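Tb427.07.360- putative uncharacterized metacyclic invariant surface protein from Trypanosoma brucei (Trypanosoma brucei, PDB 5VTL) is of unknown function but probably serves as an invariant surface protein of the metacyclic parasite, built as an extended bundle of long helices. Local coordinates at residues Q1-H6 and F154-I159; E15-G19 and K104-D109; R42-Q46 and A72-E77; D89-A94 and L177-R183. One frame throughout, in Å; residues are numbered along the deposited sequence.

Contact 1 (Q1-H6 and F154-I159); sequences QNTVSH and FFTGDI
T156 N donates to Q1 OE1 over 3.0 Å, reaching the oxygen 21° away from the carbonyl plane, and Q1 NE2 gives a longer bond of 3.3 Å to the hydroxyl, T156 OG1. A primary amide carries a C=O acceptor and an N-H donor side by side, which suits glutamine to a partner presenting an N-H and a hydroxyl. Beyond CG the Q1 chain runs extended (chi2 -172°), which carries the amide across to T156 and lays NE2 3.5 Å from I159 CD1. Behind this polar end the aromatic residues pack. The edge of the H6 imidazole points at the face of F155, with ND1 over the ring centre, the centroids 4.6 Å apart and the planes at 65°, a T-shaped pair. S5 CB sits over the face of the F154 ring, 3.6 Å from its centroid, a CH-pi contact for which serine's short side chain suffices. H6 also touches Y111 of helix 105-116, and Q1 O accepts a hydrogen bond from the Y111 hydroxyl. The chemistry implies that the chain's first residue is tethered to the turn between helices 141-154 and 157-209 by two hydrogen bonds of its side-chain amide, with ring packing beside them.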
loop_
_atom_site.group_PDB
_atom_site.type_symbol
_atom_site.label_atom_id
_atom_site.label_comp_id
_atom_site.label_asym_id
_atom_site.label_seq_id
_atom_site.Cartn_x
_atom_site.Cartn_y
_atom_site.Cartn_z
ATOM N N GLN A 1 22.776 26.965 8.381
ATOM C CA GLN A 1 22.329 25.570 8.560
ATOM C C GLN A 1 22.563 24.800 7.275
ATOM O O GLN A 1 21.632 24.327 6.633
ATOM C CB GLN A 1 20.857 25.492 8.997
ATOM C CG GLN A 1 20.638 26.156 10.367
ATOM C CD GLN A 1 19.246 25.962 10.964
ATOM O OE1 GLN A 1 18.869 24.854 11.356
ATOM N NE2 GLN A 1 18.500 27.057 11.086
ATOM N N ASN A 2 23.833 24.691 6.905
ATOM C CA ASN A 2 24.208 24.037 5.651
ATOM C C ASN A 2 25.393 23.068 5.797
ATOM O O ASN A 2 26.201 22.891 4.886
ATOM C CB ASN A 2 24.496 25.083 4.581
ATOM C CG ASN A 2 25.558 26.064 4.986
ATOM O OD1 ASN A 2 26.202 25.927 6.041
ATOM N ND2 ASN A 2 25.736 27.093 4.164
ATOM N N THR A 3 25.464 22.425 6.949
ATOM C CA THR A 3 26.430 21.367 7.150
ATOM C C THR A 3 26.030 20.140 6.330
ATOM O O THR A 3 24.883 20.011 5.900
ATOM C CB THR A 3 26.498 20.954 8.620
ATOM O OG1 THR A 3 25.303 20.261 8.974
ATOM C CG2 THR A 3 26.682 22.167 9.529
ATOM N N VAL A 4 26.980 19.231 6.144
ATOM C CA VAL A 4 26.707 17.948 5.506
ATOM C C VAL A 4 25.444 17.279 6.058
ATOM O O VAL A 4 24.599 16.843 5.292
ATOM C CB VAL A 4 27.944 17.032 5.659
ATOM C CG1 VAL A 4 27.627 15.610 5.288
ATOM C CG2 VAL A 4 29.072 17.595 4.793
ATOM N N SER A 5 25.287 17.253 7.385
ATOM C CA SER A 5 24.114 16.617 7.980
ATOM C C SER A 5 22.809 17.345 7.618
ATOM O O SER A 5 21.791 16.679 7.377
ATOM C CB SER A 5 24.262 16.509 9.491
ATOM O OG SER A 5 25.291 15.591 9.810
ATOM N N HIS A 6 22.825 18.679 7.585
ATOM C CA HIS A 6 21.619 19.437 7.224
ATOM C C HIS A 6 21.246 19.078 5.792
ATOM O O HIS A 6 20.097 18.792 5.479
ATOM C CB HIS A 6 21.823 20.947 7.278
ATOM C CG HIS A 6 22.083 21.514 8.643
ATOM N ND1 HIS A 6 21.096 21.688 9.588
ATOM C CD2 HIS A 6 23.210 22.029 9.184
ATOM C CE1 HIS A 6 21.614 22.258 10.659
ATOM N NE2 HIS A 6 22.898 22.468 10.443
ATOM N N PHE A 154 18.633 17.779 13.055
ATOM C CA PHE A 154 19.703 18.669 12.607
ATOM C C PHE A 154 19.364 20.152 12.494
ATOM O O PHE A 154 20.234 20.990 12.730
ATOM C CB PHE A 154 20.331 18.123 11.318
ATOM C CG PHE A 154 21.023 16.811 11.527
ATOM C CD1 PHE A 154 22.168 16.744 12.304
ATOM C CD2 PHE A 154 20.512 15.644 10.996
ATOM C CE1 PHE A 154 22.790 15.543 12.523
ATOM C CE2 PHE A 154 21.137 14.431 11.222
ATOM C CZ PHE A 154 22.278 14.387 11.990
ATOM N N PHE A 155 18.124 20.487 12.147
ATOM C CA PHE A 155 17.734 21.865 11.998
ATOM C C PHE A 155 17.252 22.359 13.349
ATOM O O PHE A 155 17.014 21.559 14.269
ATOM C CB PHE A 155 16.677 22.028 10.906
ATOM C CG PHE A 155 17.240 21.833 9.498
ATOM C CD1 PHE A 155 17.386 20.564 8.965
ATOM C CD2 PHE A 155 17.676 22.913 8.757
ATOM C CE1 PHE A 155 17.933 20.386 7.708
ATOM C CE2 PHE A 155 18.203 22.750 7.502
ATOM C CZ PHE A 155 18.325 21.493 6.971
ATOM N N THR A 156 17.135 23.675 13.457
ATOM C CA THR A 156 16.654 24.323 14.670
ATOM C C THR A 156 15.197 23.957 14.979
ATOM O O THR A 156 14.439 23.527 14.104
ATOM C CB THR A 156 16.880 25.861 14.597
ATOM O OG1 THR A 156 16.306 26.388 13.397
ATOM C CG2 THR A 156 18.364 26.180 14.608
ATOM N N GLY A 157 14.825 24.059 16.250
ATOM C CA GLY A 157 13.487 23.693 16.689
ATOM C C GLY A 157 12.346 24.389 15.968
ATOM O O GLY A 157 11.277 23.804 15.797
ATOM N N ASP A 158 12.555 25.634 15.546
ATOM C CA ASP A 158 11.511 26.356 14.816
ATOM C C ASP A 158 11.251 25.644 13.494
ATOM O O ASP A 158 10.105 25.484 13.081
ATOM C CB ASP A 158 11.898 27.809 14.562
ATOM C CG ASP A 158 13.271 27.961 13.915
ATOM O OD1 ASP A 158 14.163 27.115 14.140
ATOM O OD2 ASP A 158 13.464 28.944 13.171
ATOM N N ILE A 159 12.322 25.178 12.868
ATOM C CA ILE A 159 12.216 24.484 11.590
ATOM C C ILE A 159 11.622 23.091 11.793
ATOM O O ILE A 159 10.792 22.642 10.986
ATOM C CB ILE A 159 13.570 24.444 10.898
ATOM C CG1 ILE A 159 13.917 25.859 10.389
ATOM C CG2 ILE A 159 13.601 23.417 9.757
ATOM C CD1 ILE A 159 15.330 26.031 9.968
#

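Contact 2 (E15-G19 and K104-D109); sequences EALHG and KTAPID
On one face of the H18 imidazole lies the methyl of T105, and at the ring's edge stands the carboxylate of D109, whose very close approach is doubtful and is no hydrogen bond. T105 CG2 is 3.8 Å from the ring centroid and 17° off the normal, a CH-pi contact. With OG1 at chi1 62°, between the backbone N and the carbonyl carbon, this methyl is left to face the neighbouring helix while the hydroxyl bonds to A102 O. Threonine thus links the end of helix 63-102, through its hydroxyl, to the interface, through its methyl. The polar ends of H18 and D109 are both held by S14, one turn before H18: H18 ND1 bonds to S14 O and D109 OD1 to S14 OG. Deeper in, L17 makes the apolar half. Its CB is 3.7 Å from T105 CG2, and CD1 lies 3.9 Å from K104 CB and 4.3 Å from I108 CG1; leucine's CB and one methyl share the three partners. K104 turns its amine away to G166 O. The segment axes run nearly antiparallel, 150° between directions and 10.3 Å apart at closest approach. The contact therefore sets the short helix 105-116 against helix 4-58, while L17 and K104 also touch L170 and M167 of helix 157-209, which packs beside both.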
loop_
_atom_site.group_PDB
_atom_site.type_symbol
_atom_site.label_atom_id
_atom_site.label_comp_id
_atom_site.label_asym_id
_atom_site.label_seq_id
_atom_site.Cartn_x
_atom_site.Cartn_y
_atom_site.Cartn_z
ATOM N N GLU A 15 13.932 13.761 -2.030
ATOM C CA GLU A 15 13.825 12.572 -2.864
ATOM C C GLU A 15 12.638 11.703 -2.422
ATOM O O GLU A 15 11.993 11.054 -3.231
ATOM C CB GLU A 15 15.152 11.800 -2.859
ATOM C CG GLU A 15 16.257 12.613 -3.548
ATOM C CD GLU A 15 17.607 11.927 -3.620
ATOM O OE1 GLU A 15 17.870 11.019 -2.807
ATOM O OE2 GLU A 15 18.411 12.323 -4.517
ATOM N N ALA A 16 12.333 11.718 -1.133
ATOM C CA ALA A 16 11.128 11.061 -0.637
ATOM C C ALA A 16 9.866 11.665 -1.262
ATOM O O ALA A 16 9.011 10.945 -1.767
ATOM C CB ALA A 16 11.077 11.159 0.900
ATOM N N LEU A 17 9.748 12.992 -1.232
ATOM C CA LEU A 17 8.559 13.661 -1.735
ATOM C C LEU A 17 8.443 13.456 -3.238
ATOM O O LEU A 17 7.352 13.232 -3.737
ATOM C CB LEU A 17 8.611 15.153 -1.433
ATOM C CG LEU A 17 8.533 15.532 0.045
ATOM C CD1 LEU A 17 8.926 17.003 0.225
ATOM C CD2 LEU A 17 7.144 15.246 0.576
ATOM N N HIS A 18 9.559 13.530 -3.961
ATOM C CA HIS A 18 9.495 13.303 -5.404
ATOM C C HIS A 18 9.222 11.860 -5.764
ATOM O O HIS A 18 8.828 11.553 -6.896
ATOM C CB HIS A 18 10.779 13.749 -6.075
ATOM C CG HIS A 18 10.868 15.227 -6.231
ATOM N ND1 HIS A 18 11.665 16.012 -5.427
ATOM C CD2 HIS A 18 10.222 16.068 -7.071
ATOM C CE1 HIS A 18 11.522 17.278 -5.786
ATOM N NE2 HIS A 18 10.655 17.338 -6.782
ATOM N N GLY A 19 9.493 10.965 -4.827
ATOM C CA GLY A 19 9.215 9.562 -5.040
ATOM C C GLY A 19 7.763 9.168 -4.869
ATOM O O GLY A 19 7.354 8.126 -5.363
ATOM N N LYS A 104 5.010 20.379 -1.346
ATOM C CA LYS A 104 6.032 20.533 -0.336
ATOM C C LYS A 104 7.450 20.502 -0.910
ATOM O O LYS A 104 8.395 20.801 -0.194
ATOM C CB LYS A 104 5.901 19.421 0.688
ATOM C CG LYS A 104 4.625 19.501 1.467
ATOM C CD LYS A 104 4.635 18.568 2.642
ATOM C CE LYS A 104 3.330 18.676 3.412
ATOM N NZ LYS A 104 3.041 20.073 3.840
ATOM N N THR A 105 7.597 20.163 -2.190
ATOM C CA THR A 105 8.935 20.050 -2.773
ATOM C C THR A 105 9.644 21.395 -2.947
ATOM O O THR A 105 10.839 21.480 -2.726
ATOM C CB THR A 105 8.929 19.292 -4.128
ATOM O OG1 THR A 105 8.134 19.991 -5.094
ATOM C CG2 THR A 105 8.386 17.839 -3.960
ATOM N N ALA A 106 8.925 22.437 -3.377
ATOM C CA ALA A 106 9.589 23.704 -3.732
ATOM C C ALA A 106 10.459 24.314 -2.620
ATOM O O ALA A 106 11.606 24.674 -2.868
ATOM C CB ALA A 106 8.556 24.739 -4.266
ATOM N N PRO A 107 9.933 24.439 -1.389
ATOM C CA PRO A 107 10.830 24.988 -0.348
ATOM C C PRO A 107 12.101 24.142 -0.066
ATOM O O PRO A 107 13.170 24.699 0.192
ATOM C CB PRO A 107 9.933 25.050 0.890
ATOM C CG PRO A 107 8.506 24.952 0.362
ATOM C CD PRO A 107 8.595 24.108 -0.856
ATOM N N ILE A 108 11.986 22.821 -0.122
ATOM C CA ILE A 108 13.125 21.944 0.153
ATOM C C ILE A 108 14.121 22.065 -0.992
ATOM O O ILE A 108 15.327 22.194 -0.797
ATOM C CB ILE A 108 12.695 20.472 0.303
ATOM C CG1 ILE A 108 11.481 20.366 1.226
ATOM C CG2 ILE A 108 13.871 19.609 0.804
ATOM C CD1 ILE A 108 11.661 20.954 2.549
ATOM N N ASP A 109 13.614 22.034 -2.211
ATOM C CA ASP A 109 14.505 22.135 -3.351
ATOM C C ASP A 109 15.158 23.525 -3.484
ATOM O O ASP A 109 16.293 23.637 -3.949
ATOM C CB ASP A 109 13.750 21.751 -4.622
ATOM C CG ASP A 109 13.407 20.286 -4.668
ATOM O OD1 ASP A 109 14.069 19.476 -3.966
ATOM O OD2 ASP A 109 12.466 19.942 -5.425
#

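Contact 3 (R42-Q46 and A72-E77); sequences REGCQ and ALKEAE
Two helix segments run antiparallel here, their axes 8.8 Å apart at closest approach and at 160°, with C45 facing L73 and R42 facing A76. The small residues C45 and A76 allow this close spacing: C45 SG lies 3.6 Å from A76 CB, and the A76 methyl also rests against R42 CA. L73 reaches over from the other helix. With CG trans to its amide nitrogen (chi1 172°), it sets CD1 against both C45 CB, at 3.7 Å, and Q46 CG, at 3.6 Å, one branch thus meeting two successive residues. R42 contributes its aliphatic part, CG touching E77 CG at 3.8 Å, so that arginine and glutamate both use methylenes to flank the core. The R42 chain bends at chi2 and chi3, which turns its guanidinium along its own helix toward Q46, one turn on. There NH1 donates to Q46 OE1 at 2.9 Å, the oxygen lying in the guanidinium plane while the nitrogen stands above the carbonyl plane. This is the packing of a long helical hairpin, 4-58 with 63-102; helix 157-209 is the third partner, its E195 touching C45 and its A194 touching A76. Across these two segments, then, cohesion is apolar, whereas the charged end of R42 is probably balanced by its NE salt bridge to E80, farther along helix 63-102.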
loop_
_atom_site.group_PDB
_atom_site.type_symbol
_atom_site.label_atom_id
_atom_site.label_comp_id
_atom_site.label_asym_id
_atom_site.label_seq_id
_atom_site.Cartn_x
_atom_site.Cartn_y
_atom_site.Cartn_z
ATOM N N ARG A 42 -13.419 -16.302 -5.571
ATOM C CA ARG A 42 -14.852 -16.441 -5.457
ATOM C C ARG A 42 -15.380 -17.294 -6.614
ATOM O O ARG A 42 -16.257 -18.150 -6.436
ATOM C CB ARG A 42 -15.496 -15.055 -5.421
ATOM C CG ARG A 42 -17.036 -15.039 -5.384
ATOM C CD ARG A 42 -17.667 -14.947 -6.766
ATOM N NE ARG A 42 -17.271 -13.717 -7.425
ATOM C CZ ARG A 42 -17.347 -13.489 -8.730
ATOM N NH1 ARG A 42 -17.808 -14.415 -9.564
ATOM N NH2 ARG A 42 -16.919 -12.331 -9.207
ATOM N N GLU A 43 -14.854 -17.070 -7.805
ATOM C CA GLU A 43 -15.240 -17.908 -8.949
ATOM C C GLU A 43 -14.956 -19.395 -8.656
ATOM O O GLU A 43 -15.765 -20.265 -8.957
ATOM C CB GLU A 43 -14.488 -17.462 -10.203
ATOM C CG GLU A 43 -15.066 -16.208 -10.829
ATOM C CD GLU A 43 -14.098 -15.547 -11.817
ATOM O OE1 GLU A 43 -13.020 -16.124 -12.063
ATOM O OE2 GLU A 43 -14.401 -14.444 -12.303
ATOM N N GLY A 44 -13.822 -19.672 -8.030
ATOM C CA GLY A 44 -13.459 -21.024 -7.653
ATOM C C GLY A 44 -14.429 -21.610 -6.638
ATOM O O GLY A 44 -14.691 -22.812 -6.637
ATOM N N CYS A 45 -14.952 -20.765 -5.753
ATOM C CA CYS A 45 -15.974 -21.218 -4.809
ATOM C C CYS A 45 -17.259 -21.546 -5.527
ATOM O O CYS A 45 -17.931 -22.488 -5.179
ATOM C CB CYS A 45 -16.270 -20.160 -3.745
ATOM S SG CYS A 45 -14.929 -19.948 -2.586
ATOM N N GLN A 46 -17.630 -20.737 -6.514
ATOM C CA GLN A 46 -18.816 -21.023 -7.305
ATOM C C GLN A 46 -18.709 -22.370 -8.004
ATOM O O GLN A 46 -19.696 -23.122 -8.077
ATOM C CB GLN A 46 -19.034 -19.890 -8.318
ATOM C CG GLN A 46 -19.561 -18.623 -7.647
ATOM C CD GLN A 46 -19.646 -17.468 -8.608
ATOM O OE1 GLN A 46 -18.701 -17.204 -9.338
ATOM N NE2 GLN A 46 -20.771 -16.767 -8.607
ATOM N N ALA A 72 -18.599 -21.385 2.406
ATOM C CA ALA A 72 -17.311 -20.899 1.919
ATOM C C ALA A 72 -17.525 -19.869 0.821
ATOM O O ALA A 72 -16.887 -18.832 0.842
ATOM C CB ALA A 72 -16.480 -22.045 1.419
ATOM N N LEU A 73 -18.446 -20.137 -0.112
ATOM C CA LEU A 73 -18.770 -19.158 -1.172
ATOM C C LEU A 73 -19.248 -17.844 -0.566
ATOM O O LEU A 73 -18.819 -16.756 -0.974
ATOM C CB LEU A 73 -19.842 -19.686 -2.139
ATOM C CG LEU A 73 -20.402 -18.694 -3.188
ATOM C CD1 LEU A 73 -19.327 -18.098 -4.078
ATOM C CD2 LEU A 73 -21.405 -19.379 -4.068
ATOM N N LYS A 74 -20.136 -17.939 0.417
ATOM C CA LYS A 74 -20.611 -16.743 1.088
ATOM C C LYS A 74 -19.426 -15.968 1.678
ATOM O O LYS A 74 -19.358 -14.736 1.554
ATOM C CB LYS A 74 -21.675 -17.091 2.144
ATOM C CG LYS A 74 -22.270 -15.866 2.840
ATOM C CD LYS A 74 -23.429 -16.213 3.799
ATOM C CE LYS A 74 -22.872 -16.874 5.025
ATOM N NZ LYS A 74 -21.912 -16.026 5.824
ATOM N N GLU A 75 -18.474 -16.667 2.301
ATOM C CA GLU A 75 -17.304 -15.999 2.855
ATOM C C GLU A 75 -16.423 -15.342 1.791
ATOM O O GLU A 75 -15.875 -14.261 1.998
ATOM C CB GLU A 75 -16.460 -16.985 3.662
ATOM C CG GLU A 75 -16.891 -17.057 5.099
ATOM C CD GLU A 75 -16.054 -17.999 5.913
ATOM O OE1 GLU A 75 -15.986 -17.822 7.144
ATOM O OE2 GLU A 75 -15.490 -18.928 5.323
ATOM N N ALA A 76 -16.228 -16.037 0.681
ATOM C CA ALA A 76 -15.445 -15.503 -0.434
ATOM C C ALA A 76 -16.131 -14.284 -1.062
ATOM O O ALA A 76 -15.475 -13.316 -1.458
ATOM C CB ALA A 76 -15.235 -16.584 -1.469
ATOM N N GLU A 77 -17.454 -14.325 -1.151
ATOM C CA GLU A 77 -18.203 -13.181 -1.683
ATOM C C GLU A 77 -17.999 -11.967 -0.782
ATOM O O GLU A 77 -17.716 -10.876 -1.269
ATOM C CB GLU A 77 -19.685 -13.531 -1.833
ATOM C CG GLU A 77 -19.938 -14.504 -2.982
ATOM C CD GLU A 77 -21.391 -14.917 -3.129
ATOM O OE1 GLU A 77 -21.863 -15.012 -4.285
ATOM O OE2 GLU A 77 -22.056 -15.157 -2.100
#

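Contact 4 (D89-A94 and L177-R183)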
loop_
_atom_site.group_PDB
_atom_site.type_symbol
_atom_site.label_atom_id
_atom_site.label_comp_id
_atom_site.label_asym_id
_atom_site.label_seq_id
_atom_site.Cartn_x
_atom_site.Cartn_y
_atom_site.Cartn_z
ATOM N N ASP A 89 -10.952 2.743 -1.494
ATOM C CA ASP A 89 -10.196 3.539 -0.526
ATOM C C ASP A 89 -8.775 3.875 -1.016
ATOM O O ASP A 89 -8.337 5.027 -0.924
ATOM C CB ASP A 89 -10.101 2.822 0.818
ATOM C CG ASP A 89 -11.460 2.674 1.504
ATOM O OD1 ASP A 89 -12.443 3.303 1.040
ATOM O OD2 ASP A 89 -11.525 1.935 2.514
ATOM N N VAL A 90 -8.057 2.878 -1.517
ATOM C CA VAL A 90 -6.701 3.072 -2.040
ATOM C C VAL A 90 -6.699 4.165 -3.107
ATOM O O VAL A 90 -5.809 5.029 -3.163
ATOM C CB VAL A 90 -6.146 1.749 -2.634
ATOM C CG1 VAL A 90 -4.879 1.971 -3.446
ATOM C CG2 VAL A 90 -5.866 0.732 -1.517
ATOM N N GLU A 91 -7.703 4.122 -3.963
ATOM C CA GLU A 91 -7.741 5.018 -5.098
ATOM C C GLU A 91 -7.906 6.464 -4.625
ATOM O O GLU A 91 -7.340 7.395 -5.195
ATOM C CB GLU A 91 -8.885 4.604 -6.012
ATOM C CG GLU A 91 -8.491 3.477 -6.966
ATOM C CD GLU A 91 -9.676 2.851 -7.670
ATOM O OE1 GLU A 91 -10.820 3.218 -7.325
ATOM O OE2 GLU A 91 -9.460 1.987 -8.561
ATOM N N GLN A 92 -8.681 6.637 -3.567
ATOM C CA GLN A 92 -8.923 7.948 -2.991
ATOM C C GLN A 92 -7.639 8.430 -2.355
ATOM O O GLN A 92 -7.167 9.512 -2.664
ATOM C CB GLN A 92 -10.049 7.831 -1.978
ATOM C CG GLN A 92 -10.184 8.906 -0.938
ATOM C CD GLN A 92 -11.151 8.471 0.162
ATOM O OE1 GLN A 92 -11.865 7.468 0.014
ATOM N NE2 GLN A 92 -11.163 9.206 1.272
ATOM N N TYR A 93 -7.036 7.611 -1.498
ATOM C CA TYR A 93 -5.820 8.043 -0.828
ATOM C C TYR A 93 -4.645 8.200 -1.778
ATOM O O TYR A 93 -3.787 9.056 -1.555
ATOM C CB TYR A 93 -5.482 7.083 0.319
ATOM C CG TYR A 93 -6.573 7.056 1.355
ATOM C CD1 TYR A 93 -7.047 8.240 1.943
ATOM C CD2 TYR A 93 -7.154 5.867 1.727
ATOM C CE1 TYR A 93 -8.067 8.208 2.897
ATOM C CE2 TYR A 93 -8.174 5.824 2.679
ATOM C CZ TYR A 93 -8.630 6.996 3.252
ATOM O OH TYR A 93 -9.644 6.932 4.189
ATOM N N ALA A 94 -4.580 7.362 -2.809
ATOM C CA ALA A 94 -3.532 7.478 -3.819
ATOM C C ALA A 94 -3.690 8.728 -4.681
ATOM O O ALA A 94 -2.704 9.190 -5.274
ATOM C CB ALA A 94 -3.482 6.234 -4.701
ATOM N N LEU A 177 -3.457 5.285 3.104
ATOM C CA LEU A 177 -3.177 4.559 1.878
ATOM C C LEU A 177 -2.597 3.181 2.189
ATOM O O LEU A 177 -3.070 2.179 1.678
ATOM C CB LEU A 177 -2.218 5.375 0.995
ATOM C CG LEU A 177 -1.726 4.710 -0.299
ATOM C CD1 LEU A 177 -2.876 4.187 -1.145
ATOM C CD2 LEU A 177 -0.881 5.713 -1.104
ATOM N N GLU A 178 -1.592 3.121 3.049
ATOM C CA GLU A 178 -0.961 1.855 3.363
ATOM C C GLU A 178 -1.947 0.904 4.045
ATOM O O GLU A 178 -1.924 -0.308 3.806
ATOM C CB GLU A 178 0.279 2.066 4.248
ATOM C CG GLU A 178 1.411 2.828 3.548
ATOM C CD GLU A 178 2.759 2.738 4.258
ATOM O OE1 GLU A 178 2.844 2.423 5.479
ATOM O OE2 GLU A 178 3.760 2.970 3.552
ATOM N N ALA A 179 -2.805 1.452 4.890
ATOM C CA ALA A 179 -3.769 0.649 5.637
ATOM C C ALA A 179 -4.806 0.053 4.695
ATOM O O ALA A 179 -5.230 -1.092 4.869
ATOM C CB ALA A 179 -4.443 1.489 6.724
ATOM N N ALA A 180 -5.182 0.819 3.685
ATOM C CA ALA A 180 -6.151 0.377 2.692
ATOM C C ALA A 180 -5.567 -0.727 1.842
ATOM O O ALA A 180 -6.232 -1.727 1.541
ATOM C CB ALA A 180 -6.595 1.545 1.822
ATOM N N VAL A 181 -4.310 -0.543 1.450
ATOM C CA VAL A 181 -3.582 -1.577 0.730
ATOM C C VAL A 181 -3.525 -2.887 1.535
ATOM O O VAL A 181 -3.706 -3.976 0.981
ATOM C CB VAL A 181 -2.148 -1.082 0.377
ATOM C CG1 VAL A 181 -1.248 -2.221 -0.127
ATOM C CG2 VAL A 181 -2.245 0.015 -0.668
ATOM N N ARG A 182 -3.235 -2.780 2.824
ATOM C CA ARG A 182 -3.230 -3.941 3.697
ATOM C C ARG A 182 -4.624 -4.607 3.745
ATOM O O ARG A 182 -4.739 -5.839 3.737
ATOM C CB ARG A 182 -2.784 -3.505 5.079
ATOM C CG ARG A 182 -2.634 -4.611 6.104
ATOM C CD ARG A 182 -2.254 -3.986 7.460
ATOM N NE ARG A 182 -1.505 -2.723 7.289
ATOM C CZ ARG A 182 -1.775 -1.562 7.899
ATOM N NH1 ARG A 182 -1.025 -0.483 7.646
ATOM N NH2 ARG A 182 -2.784 -1.462 8.764
ATOM N N ARG A 183 -5.679 -3.801 3.774
ATOM C CA ARG A 183 -7.040 -4.344 3.819
ATOM C C ARG A 183 -7.370 -5.125 2.564
ATOM O O ARG A 183 -8.020 -6.181 2.622
ATOM C CB ARG A 183 -8.071 -3.231 4.042
ATOM C CG ARG A 183 -8.059 -2.710 5.452
ATOM C CD ARG A 183 -9.287 -1.885 5.774
ATOM N NE ARG A 183 -9.514 -0.745 4.886
ATOM C CZ ARG A 183 -9.004 0.475 5.060
ATOM N NH1 ARG A 183 -9.310 1.440 4.203
ATOM N NH2 ARG A 183 -8.177 0.729 6.074
HETATM O O HOH W 1 -11.864 -0.846 3.238
#
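V90 and A180 form the tight part of this antiparallel pair, and the D89-R183 salt bridge its more polar flank. V90 CG2 comes within 3.5 Å of A180 CB and 3.8 Å of V181 CG2, while its other methyl, CG1, meets L177 CD1. A beta-branched valine offers two methyls to different partners, and alanine at A180 lets the axes approach to 8.6 Å, at 159° between directions. L177, its CG trans to the backbone nitrogen, leads CD1 over V90 O toward A94 CB, and its CB packs on Y93 CB at 3.7 Å. The Y93 ring meets A180 more loosely: its CD2 edge is 4.4 Å from the methyl. Toward the solvent side, D89 OD2 takes the hydrogen bond of R183 NH1 at 2.8 Å. The approach is from the anti side of the carboxylate, the two flat groups are turned 69° against each other, and the bond is bent, with 142° at the hydrogen. A water bridges the same pair, donating to D89 OD2 and accepting from R183 NE, so the oxygen is gripped twice and the guanidinium is held at two nitrogens. The flat guanidinium also lies over A180 CA. Behind the apolar core runs helix 4-58, whose A31 touches V90 and whose V24 and L27 touch L177, making helices 63-102 and 157-209 two sides of a three-helix bundle.

How the contacts relate
From the N terminus, helix 4-58 leads through contacts 1 and 2 to contact 3, where it meets the returning helix 63-102 and closes the shortest loop, a helical hairpin. Helix 63-102 next enters contact 4, and just past it the chain reaches helix 105-116, which closes contact 2 around contact 3. Helix 157-209 begins at contact 1, whose loop encloses those of contacts 2 and 3, and then completes contact 4, which crosses both 1 and 2 but follows 3 in series. Contacts 1 and 3 lie on opposite sides of the chain's centre, their own centres about 56 Å apart, with contact 4 near the middle. Together they tie the head end to the long three-helix body.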